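Local coordinates for protein putative histidinol-phosphate aminotransferase (Burkholderia pseudomallei, PDB 3P1T) that probably transfers an amino group between L-histidinol phosphate and 2-oxoglutarate with the help of pyridoxal 5'-phosphate, a step of histidine biosynthesis, at residues A[52-63]-A[234-244]. Numbering follows the deposited sequence.
Sequences AEPRVMRKLAEH and LHALEAALDND
One carboxylate, that of E238, is shared by two cations of the facing helix, R55 and K59, which stand one turn apart. R55 grips it side-on through two nearly straight bonds, NE to OE2 of E238 at 2.8 Å and NH2 to OE1 of E238 at 2.9 Å. Both oxygens are met on their syn side and lie close to the guanidinium plane, which is turned 22° from the carboxylate. K59 comes instead from above the carboxylate, its NZ 2.8 Å from OE2 of E238, so this oxygen accepts twice. With CG anti to the backbone N (chi1 -176°) and an extended chain beyond it, E238 spans the gap to the other helix; K59, long and flexible, bends at chi2 and chi4, which brings its amine to OE2.

Beside this network the helices run roughly parallel, crossing at 26°, their axes 10.0 Å apart at closest approach. V56, short and branched, fits where they come near: CG1 meets CD2 of L237 while CG2 packs against CB of E238. The two methyls of L234 fill two places in the buried seam, CD1 by the backbone of E53 and CD2 by CB of V56, and CD2 of L60 touches CD1 of L241 at 3.7 Å. The other methyl of L241, CD2, sits over the H63 ring, 3.9 Å from its centroid, a CH-pi contact; NE2 of H63 is hydrogen-bonded to Y200. L234 and L237 from one helix and M57 from the other rest on strand 71-74, outermost within this chain in the seven-stranded sheet of this aminotransferase fold.

Two cations on one carboxylate should keep E238 ionised and fix its rotation, adding a directional polar link beside an apolar seam.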
ATOM      1  N   ALA A  52      12.217  -0.444 -11.665  1.00 50.16           N
ATOM      2  CA  ALA A  52      12.129  -1.535 -10.708  1.00 48.55           C
ATOM      3  C   ALA A  52      10.745  -2.247 -10.721  1.00 50.83           C
ATOM      4  O   ALA A  52      10.720  -3.467 -10.576  1.00 50.37           O
ATOM      5  CB  ALA A  52      12.425  -1.016  -9.316  1.00 48.69           C
ATOM      6  N   GLU A  53       9.620  -1.521 -10.887  1.00 45.21           N
ATOM      7  CA  GLU A  53       8.282  -2.132 -10.883  1.00 43.84           C
ATOM      8  C   GLU A  53       8.148  -3.179 -12.015  1.00 47.37           C
ATOM      9  O   GLU A  53       7.862  -4.321 -11.668  1.00 47.66           O
ATOM     10  CB  GLU A  53       7.177  -1.060 -10.990  1.00 44.71           C
ATOM     11  CG  GLU A  53       5.747  -1.572 -10.955  1.00 50.86           C
ATOM     12  CD  GLU A  53       4.670  -0.508 -11.107  1.00 93.72           C
ATOM     13  OE1 GLU A  53       4.938   0.697 -10.868  1.00 76.39           O
ATOM     14  OE2 GLU A  53       3.528  -0.904 -11.431  1.00106.64           O
ATOM     15  N   PRO A  54       8.388  -2.882 -13.326  1.00 44.56           N
ATOM     16  CA  PRO A  54       8.261  -3.943 -14.355  1.00 45.38           C
ATOM     17  C   PRO A  54       9.267  -5.084 -14.192  1.00 52.09           C
ATOM     18  O   PRO A  54       8.925  -6.225 -14.509  1.00 53.73           O
ATOM     19  CB  PRO A  54       8.528  -3.213 -15.673  1.00 47.41           C
ATOM     20  CG  PRO A  54       9.227  -1.977 -15.301  1.00 51.46           C
ATOM     21  CD  PRO A  54       8.722  -1.587 -13.954  1.00 45.87           C
ATOM     22  N   ARG A  55      10.485  -4.785 -13.689  1.00 47.68           N
ATOM     23  CA  ARG A  55      11.532  -5.776 -13.456  1.00 47.43           C
ATOM     24  C   ARG A  55      11.091  -6.801 -12.395  1.00 51.08           C
ATOM     25  O   ARG A  55      11.287  -7.997 -12.598  1.00 52.77           O
ATOM     26  CB  ARG A  55      12.830  -5.082 -13.026  1.00 45.29           C
ATOM     27  CG  ARG A  55      14.028  -6.026 -12.977  1.00 50.52           C
ATOM     28  CD  ARG A  55      15.306  -5.353 -12.488  1.00 51.57           C
ATOM     29  NE  ARG A  55      15.306  -5.065 -11.046  1.00 48.92           N
ATOM     30  CZ  ARG A  55      15.328  -3.846 -10.508  1.00 60.55           C
ATOM     31  NH1 ARG A  55      15.374  -2.768 -11.282  1.00 51.20           N
ATOM     32  NH2 ARG A  55      15.339  -3.696  -9.193  1.00 47.34           N
ATOM     33  N   VAL A  56      10.488  -6.339 -11.285  1.00 44.69           N
ATOM     34  CA  VAL A  56      10.033  -7.219 -10.203  1.00 43.39           C
ATOM     35  C   VAL A  56       8.812  -8.025 -10.695  1.00 46.34           C
ATOM     36  O   VAL A  56       8.708  -9.211 -10.357  1.00 46.60           O
ATOM     37  CB  VAL A  56       9.737  -6.442  -8.882  1.00 45.35           C
ATOM     38  CG1 VAL A  56       9.156  -7.349  -7.814  1.00 44.10           C
ATOM     39  CG2 VAL A  56      11.001  -5.772  -8.353  1.00 45.27           C
HETATM   40  N   MSE A  57       7.920  -7.411 -11.521  1.00 40.36           N
HETATM   41  CA  MSE A  57       6.738  -8.121 -12.070  1.00 38.23           C
HETATM   42  C   MSE A  57       7.177  -9.329 -12.877  1.00 45.52           C
HETATM   43  O   MSE A  57       6.604 -10.405 -12.718  1.00 46.14           O
HETATM   44  CB  MSE A  57       5.849  -7.210 -12.937  1.00 38.59           C
HETATM   45  CG  MSE A  57       5.058  -6.188 -12.126  1.00 41.24           C
HETATM   46 SE   MSE A  57       3.920  -7.039 -10.821  0.75 43.85          SE
HETATM   47  CE  MSE A  57       2.552  -7.773 -11.920  1.00 39.84           C
ATOM     48  N   ARG A  58       8.233  -9.148 -13.692  1.00 42.88           N
ATOM     49  CA  ARG A  58       8.829 -10.164 -14.531  1.00 43.83           C
ATOM     50  C   ARG A  58       9.465 -11.228 -13.659  1.00 46.57           C
ATOM     51  O   ARG A  58       9.295 -12.413 -13.945  1.00 45.04           O
ATOM     52  CB  ARG A  58       9.849  -9.508 -15.463  1.00 48.52           C
ATOM     53  CG  ARG A  58      10.604 -10.463 -16.384  1.00 66.40           C
ATOM     54  CD  ARG A  58      11.681  -9.762 -17.212  1.00 78.91           C
ATOM     55  NE  ARG A  58      12.653  -9.009 -16.406  1.00 88.16           N
ATOM     56  CZ  ARG A  58      13.720  -9.533 -15.803  1.00102.25           C
ATOM     57  NH1 ARG A  58      13.955 -10.838 -15.865  1.00 86.40           N
ATOM     58  NH2 ARG A  58      14.546  -8.758 -15.112  1.00 92.42           N
ATOM     59  N   LYS A  59      10.172 -10.809 -12.577  1.00 44.44           N
ATOM     60  CA  LYS A  59      10.827 -11.720 -11.624  1.00 44.21           C
ATOM     61  C   LYS A  59       9.780 -12.623 -10.947  1.00 47.31           C
ATOM     62  O   LYS A  59      10.020 -13.816 -10.824  1.00 48.91           O
ATOM     63  CB  LYS A  59      11.640 -10.939 -10.568  1.00 46.27           C
ATOM     64  CG  LYS A  59      13.169 -10.991 -10.725  1.00 53.35           C
ATOM     65  CD  LYS A  59      13.719 -10.089 -11.837  1.00 56.15           C
ATOM     66  CE  LYS A  59      15.222 -10.179 -11.983  1.00 59.74           C
ATOM     67  NZ  LYS A  59      15.951  -9.671 -10.785  1.00 59.78           N
ATOM     68  N   LEU A  60       8.621 -12.061 -10.542  1.00 41.83           N
ATOM     69  CA  LEU A  60       7.501 -12.789  -9.952  1.00 40.89           C
ATOM     70  C   LEU A  60       6.973 -13.843 -10.918  1.00 48.28           C
ATOM     71  O   LEU A  60       6.750 -14.993 -10.519  1.00 49.94           O
ATOM     72  CB  LEU A  60       6.368 -11.824  -9.563  1.00 39.49           C
ATOM     73  CG  LEU A  60       6.569 -11.001  -8.305  1.00 43.04           C
ATOM     74  CD1 LEU A  60       5.584  -9.833  -8.262  1.00 42.27           C
ATOM     75  CD2 LEU A  60       6.475 -11.868  -7.037  1.00 41.19           C
ATOM     76  N   ALA A  61       6.806 -13.456 -12.197  1.00 45.13           N
ATOM     77  CA  ALA A  61       6.320 -14.310 -13.274  1.00 45.98           C
ATOM     78  C   ALA A  61       7.227 -15.515 -13.456  1.00 53.39           C
ATOM     79  O   ALA A  61       6.728 -16.634 -13.607  1.00 53.66           O
ATOM     80  CB  ALA A  61       6.230 -13.514 -14.564  1.00 47.16           C
ATOM     81  N   GLU A  62       8.558 -15.283 -13.390  1.00 51.40           N
ATOM     82  CA  GLU A  62       9.599 -16.301 -13.504  1.00 52.37           C
ATOM     83  C   GLU A  62       9.537 -17.243 -12.322  1.00 55.39           C
ATOM     84  O   GLU A  62       9.533 -18.463 -12.508  1.00 56.62           O
ATOM     85  CB  GLU A  62      10.986 -15.645 -13.589  1.00 54.64           C
ATOM     86  CG  GLU A  62      11.550 -15.531 -14.998  1.00 71.12           C
ATOM     87  CD  GLU A  62      12.381 -14.282 -15.277  1.00 96.37           C
ATOM     88  OE1 GLU A  62      13.354 -14.017 -14.530  1.00 93.51           O
ATOM     89  OE2 GLU A  62      12.079 -13.587 -16.276  1.00 82.81           O
ATOM     90  N   HIS A  63       9.478 -16.671 -11.109  1.00 48.96           N
ATOM     91  CA  HIS A  63       9.464 -17.402  -9.854  1.00 48.63           C
ATOM     92  C   HIS A  63       8.271 -18.379  -9.790  1.00 52.25           C
ATOM     93  O   HIS A  63       8.469 -19.548  -9.454  1.00 52.14           O
ATOM     94  CB  HIS A  63       9.430 -16.416  -8.670  1.00 48.66           C
ATOM     95  CG  HIS A  63       9.598 -17.076  -7.334  1.00 52.04           C
ATOM     96  ND1 HIS A  63      10.848 -17.442  -6.864  1.00 54.47           N
ATOM     97  CD2 HIS A  63       8.669 -17.396  -6.405  1.00 53.50           C
ATOM     98  CE1 HIS A  63      10.638 -17.998  -5.684  1.00 53.69           C
ATOM     99  NE2 HIS A  63       9.340 -17.993  -5.364  1.00 53.48           N
ATOM    100  N   LEU A 234       9.699  -3.232  -3.162  1.00 34.19           N
ATOM    101  CA  LEU A 234      10.023  -3.895  -4.435  1.00 34.65           C
ATOM    102  C   LEU A 234      11.437  -4.514  -4.425  1.00 40.08           C
ATOM    103  O   LEU A 234      11.573  -5.675  -4.812  1.00 41.75           O
ATOM    104  CB  LEU A 234       9.907  -2.936  -5.625  1.00 34.33           C
ATOM    105  CG  LEU A 234       8.504  -2.513  -6.080  1.00 35.82           C
ATOM    106  CD1 LEU A 234       8.605  -1.404  -7.076  1.00 35.36           C
ATOM    107  CD2 LEU A 234       7.740  -3.657  -6.678  1.00 35.26           C
ATOM    108  N   HIS A 235      12.470  -3.777  -3.959  1.00 35.73           N
ATOM    109  CA  HIS A 235      13.834  -4.332  -3.892  1.00 36.26           C
ATOM    110  C   HIS A 235      13.938  -5.418  -2.827  1.00 40.69           C
ATOM    111  O   HIS A 235      14.719  -6.350  -2.996  1.00 42.17           O
ATOM    112  CB  HIS A 235      14.886  -3.252  -3.651  1.00 37.28           C
ATOM    113  CG  HIS A 235      15.110  -2.424  -4.880  1.00 41.10           C
ATOM    114  ND1 HIS A 235      14.270  -1.373  -5.206  1.00 42.08           N
ATOM    115  CD2 HIS A 235      16.006  -2.584  -5.879  1.00 42.89           C
ATOM    116  CE1 HIS A 235      14.706  -0.906  -6.362  1.00 41.25           C
ATOM    117  NE2 HIS A 235      15.744  -1.605  -6.808  1.00 42.45           N
ATOM    118  N   ALA A 236      13.117  -5.327  -1.773  1.00 36.24           N
ATOM    119  CA  ALA A 236      13.071  -6.328  -0.716  1.00 35.71           C
ATOM    120  C   ALA A 236      12.513  -7.645  -1.280  1.00 42.80           C
ATOM    121  O   ALA A 236      13.200  -8.682  -1.228  1.00 43.92           O
ATOM    122  CB  ALA A 236      12.232  -5.830   0.446  1.00 34.71           C
ATOM    123  N   LEU A 237      11.315  -7.567  -1.910  1.00 38.58           N
ATOM    124  CA  LEU A 237      10.633  -8.698  -2.523  1.00 38.26           C
ATOM    125  C   LEU A 237      11.527  -9.370  -3.567  1.00 46.13           C
ATOM    126  O   LEU A 237      11.663 -10.606  -3.546  1.00 47.15           O
ATOM    127  CB  LEU A 237       9.307  -8.260  -3.156  1.00 37.23           C
ATOM    128  CG  LEU A 237       8.529  -9.342  -3.902  1.00 41.77           C
ATOM    129  CD1 LEU A 237       8.145 -10.466  -2.993  1.00 42.30           C
ATOM    130  CD2 LEU A 237       7.316  -8.776  -4.558  1.00 42.74           C
ATOM    131  N   GLU A 238      12.167  -8.560  -4.436  1.00 42.32           N
ATOM    132  CA  GLU A 238      13.057  -9.069  -5.471  1.00 43.25           C
ATOM    133  C   GLU A 238      14.174  -9.958  -4.876  1.00 50.95           C
ATOM    134  O   GLU A 238      14.435 -11.031  -5.420  1.00 51.79           O
ATOM    135  CB  GLU A 238      13.666  -7.912  -6.238  1.00 44.41           C
ATOM    136  CG  GLU A 238      14.520  -8.357  -7.399  1.00 49.70           C
ATOM    137  CD  GLU A 238      15.063  -7.224  -8.230  1.00 62.01           C
ATOM    138  OE1 GLU A 238      15.476  -6.195  -7.644  1.00 38.11           O
ATOM    139  OE2 GLU A 238      15.084  -7.378  -9.473  1.00 60.45           O
ATOM    140  N   ALA A 239      14.799  -9.518  -3.762  1.00 48.09           N
ATOM    141  CA  ALA A 239      15.857 -10.245  -3.068  1.00 48.67           C
ATOM    142  C   ALA A 239      15.307 -11.492  -2.385  1.00 53.13           C
ATOM    143  O   ALA A 239      15.977 -12.519  -2.393  1.00 53.53           O
ATOM    144  CB  ALA A 239      16.527  -9.344  -2.047  1.00 49.35           C
ATOM    145  N   ALA A 240      14.078 -11.419  -1.832  1.00 48.93           N
ATOM    146  CA  ALA A 240      13.445 -12.552  -1.152  1.00 48.29           C
ATOM    147  C   ALA A 240      13.114 -13.693  -2.121  1.00 55.10           C
ATOM    148  O   ALA A 240      13.034 -14.848  -1.687  1.00 57.71           O
ATOM    149  CB  ALA A 240      12.177 -12.104  -0.443  1.00 47.44           C
ATOM    150  N   LEU A 241      12.942 -13.386  -3.416  1.00 50.73           N
ATOM    151  CA  LEU A 241      12.618 -14.389  -4.428  1.00 50.89           C
ATOM    152  C   LEU A 241      13.869 -15.151  -4.860  1.00 58.96           C
ATOM    153  O   LEU A 241      13.770 -16.305  -5.285  1.00 58.95           O
ATOM    154  CB  LEU A 241      11.929 -13.765  -5.648  1.00 50.22           C
ATOM    155  CG  LEU A 241      10.599 -13.044  -5.423  1.00 52.35           C
ATOM    156  CD1 LEU A 241      10.152 -12.401  -6.683  1.00 52.80           C
ATOM    157  CD2 LEU A 241       9.519 -13.974  -4.913  1.00 50.72           C
ATOM    158  N   ASP A 242      15.043 -14.527  -4.739  1.00 59.08           N
ATOM    159  CA  ASP A 242      16.302 -15.202  -5.039  1.00 61.45           C
ATOM    160  C   ASP A 242      16.971 -15.599  -3.686  1.00 68.39           C
ATOM    161  O   ASP A 242      18.123 -15.254  -3.414  1.00 70.02           O
ATOM    162  CB  ASP A 242      17.209 -14.331  -5.925  1.00 63.83           C
ATOM    163  CG  ASP A 242      18.398 -15.101  -6.464  1.00 81.04           C
ATOM    164  OD1 ASP A 242      18.260 -16.336  -6.688  1.00 81.08           O
ATOM    165  OD2 ASP A 242      19.479 -14.482  -6.638  1.00 91.73           O
ATOM    166  N   ASN A 243      16.217 -16.321  -2.829  1.00 64.65           N
ATOM    167  CA  ASN A 243      16.652 -16.713  -1.479  1.00 63.82           C
ATOM    168  C   ASN A 243      16.079 -18.109  -1.126  1.00 64.28           C
ATOM    169  O   ASN A 243      15.661 -18.360   0.015  1.00 62.42           O
ATOM    170  CB  ASN A 243      16.180 -15.619  -0.474  1.00 63.17           C
ATOM    171  CG  ASN A 243      16.782 -15.656   0.919  1.00 76.15           C
ATOM    172  OD1 ASN A 243      17.956 -15.993   1.123  1.00 67.36           O
ATOM    173  ND2 ASN A 243      15.999 -15.220   1.899  1.00 66.78           N
ATOM    174  N   ASP A 244      16.104 -19.023  -2.117  1.00 59.89           N
ATOM    175  CA  ASP A 244      15.543 -20.361  -1.991  1.00 59.59           C
ATOM    176  C   ASP A 244      16.310 -21.221  -0.964  1.00 60.26           C
ATOM    177  O   ASP A 244      15.663 -21.978  -0.247  1.00 59.63           O
ATOM    178  CB  ASP A 244      15.506 -21.057  -3.357  1.00 63.08           C
ATOM    179  CG  ASP A 244      14.604 -20.341  -4.359  1.00 80.61           C
ATOM    180  OD1 ASP A 244      13.391 -20.185  -4.069  1.00 80.13           O
ATOM    181  OD2 ASP A 244      15.117 -19.906  -5.416  1.00 92.29           O
TER